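Local coordinates for putative phophotriesterase (Proteus mirabilis, PDB 3RHG), which probably hydrolyses ester bonds with a pair of divalent metal ions, as a zinc-binding member of the phosphotriesterase family of amidohydrolases, at residues T91-T96 / A161-E166. Sequence-based numbering, arbitrary orientation.
Sequences TIVDAT and AGMIGE. With ZN (zinc ion), chain B; ZN (zinc ion), chain C.
Glu-166 N donates a nearly straight hydrogen bond to Ala-95 O (3.2 Å), the donor somewhat tilted from the carbonyl plane. This bond anchors the backbone of a metal ligand; the peptide bond between Gly-165 and Glu-166 is cis. CG of Glu-166, placed between its backbone N and carbonyl carbon (chi1 59°), lies 3.5 Å from Ala-95 O, and the extended chain carries the carboxylate across to bridge both zinc ions: OE2 binds one at 2.1 Å, OE1 the other at 1.9 Å. His-23, His-25 and Asp-294 share the zinc of OE2; His-199 and His-229 share that of OE1. Toward the N-terminal ends of the strands, Met-163 bends at chi3 (82°) and crosses Val-93 at about a right angle, its CE 3.6 Å from Val-93 CG1 and 4.0 Å from Ala-95 CB, an apolar contact among Ser-122, Ser-195 and Asn-197. Next to Ala-95 in the chain, Asp-94 OD2 accepts from Thr-96 N in an Asx turn, and Thr-96 OG1 hydrogen-bonds His-25 ND1, a second-shell hold on a zinc ligand. Strands 89-94 and 163-168, second and fourth in the (beta/alpha)8 barrel, meet near their C-terminal ends on the inner side of strand 118-123, which separates them in the sheet.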
loop_
_atom_site.group_PDB
_atom_site.type_symbol
_atom_site.label_atom_id
_atom_site.label_comp_id
_atom_site.label_asym_id
_atom_site.label_seq_id
_atom_site.Cartn_x
_atom_site.Cartn_y
_atom_site.Cartn_z
ATOM N N THR A 91 23.556 5.957 -11.142
ATOM C CA THR A 91 23.518 7.363 -10.757
ATOM C C THR A 91 22.295 7.638 -9.893
ATOM O O THR A 91 21.193 7.178 -10.211
ATOM C CB THR A 91 23.483 8.270 -12.013
ATOM O OG1 THR A 91 24.608 7.960 -12.868
ATOM C CG2 THR A 91 23.506 9.760 -11.628
ATOM N N ILE A 92 22.491 8.411 -8.820
ATOM C CA ILE A 92 21.381 8.796 -7.946
ATOM C C ILE A 92 21.521 10.257 -7.546
ATOM O O ILE A 92 22.642 10.730 -7.297
ATOM C CB ILE A 92 21.276 7.849 -6.695
ATOM C CG1 ILE A 92 19.969 8.094 -5.920
ATOM C CG2 ILE A 92 22.498 7.984 -5.791
ATOM C CD1 ILE A 92 19.643 6.964 -4.918
ATOM N N VAL A 93 20.403 10.985 -7.543
ATOM C CA VAL A 93 20.405 12.402 -7.170
ATOM C C VAL A 93 19.793 12.574 -5.791
ATOM O O VAL A 93 18.665 12.155 -5.559
ATOM C CB VAL A 93 19.578 13.263 -8.166
ATOM C CG1 VAL A 93 19.572 14.753 -7.762
ATOM C CG2 VAL A 93 20.113 13.113 -9.583
ATOM N N ASP A 94 20.558 13.176 -4.888
ATOM C CA ASP A 94 20.034 13.556 -3.583
ATOM C C ASP A 94 19.479 14.974 -3.719
ATOM O O ASP A 94 20.245 15.908 -3.972
ATOM C CB ASP A 94 21.150 13.535 -2.542
ATOM C CG ASP A 94 20.694 14.051 -1.194
ATOM O OD1 ASP A 94 20.165 13.264 -0.405
ATOM O OD2 ASP A 94 20.900 15.250 -0.913
ATOM N N ALA A 95 18.163 15.118 -3.564
ATOM C CA ALA A 95 17.458 16.390 -3.773
ATOM C C ALA A 95 17.334 17.199 -2.476
ATOM O O ALA A 95 16.523 18.131 -2.392
ATOM C CB ALA A 95 16.078 16.141 -4.393
ATOM N N THR A 96 18.168 16.872 -1.485
ATOM C CA THR A 96 18.171 17.599 -0.219
ATOM C C THR A 96 19.023 18.850 -0.401
ATOM O O THR A 96 20.240 18.817 -0.186
ATOM C CB THR A 96 18.750 16.717 0.916
ATOM O OG1 THR A 96 18.180 15.398 0.836
ATOM C CG2 THR A 96 18.430 17.324 2.298
ATOM N N ALA A 161 27.391 20.860 -5.917
ATOM C CA ALA A 161 26.089 20.371 -6.346
ATOM C C ALA A 161 26.026 20.252 -7.862
ATOM O O ALA A 161 26.750 20.945 -8.593
ATOM C CB ALA A 161 24.992 21.334 -5.864
ATOM N N GLY A 162 25.106 19.413 -8.333
ATOM C CA GLY A 162 24.907 19.254 -9.778
ATOM C C GLY A 162 23.454 19.445 -10.202
ATOM O O GLY A 162 23.131 19.283 -11.383
ATOM N N MET A 163 22.579 19.805 -9.249
ATOM C CA MET A 163 21.169 20.111 -9.544
ATOM C C MET A 163 20.723 21.265 -8.663
ATOM O O MET A 163 21.178 21.406 -7.520
ATOM C CB MET A 163 20.240 18.922 -9.236
ATOM C CG MET A 163 18.796 19.148 -9.691
ATOM S SD MET A 163 17.802 17.631 -9.610
ATOM C CE MET A 163 17.349 17.621 -7.850
ATOM N N ILE A 164 19.845 22.090 -9.213
ATOM C CA ILE A 164 19.219 23.156 -8.436
ATOM C C ILE A 164 17.886 22.618 -7.928
ATOM O O ILE A 164 17.045 22.194 -8.715
ATOM C CB ILE A 164 19.002 24.420 -9.289
ATOM C CG1 ILE A 164 20.352 24.955 -9.797
ATOM C CG2 ILE A 164 18.234 25.484 -8.485
ATOM C CD1 ILE A 164 20.219 26.013 -10.908
ATOM N N GLY A 165 17.705 22.596 -6.613
ATOM C CA GLY A 165 16.456 22.063 -6.049
ATOM C C GLY A 165 16.696 21.288 -4.773
ATOM O O GLY A 165 17.805 21.327 -4.247
ATOM N N GLU A 166 15.657 20.624 -4.252
ATOM C CA GLU A 166 14.288 20.824 -4.716
ATOM C C GLU A 166 13.738 22.149 -4.171
ATOM O O GLU A 166 13.775 22.405 -2.947
ATOM C CB GLU A 166 13.388 19.641 -4.356
ATOM C CG GLU A 166 13.267 19.314 -2.871
ATOM C CD GLU A 166 12.281 18.160 -2.646
ATOM O OE1 GLU A 166 11.095 18.326 -2.983
ATOM O OE2 GLU A 166 12.685 17.080 -2.171
HETATM ZN ZN ZN B . 12.161 15.019 -2.233
HETATM ZN ZN ZN C . 9.400 17.767 -2.275
#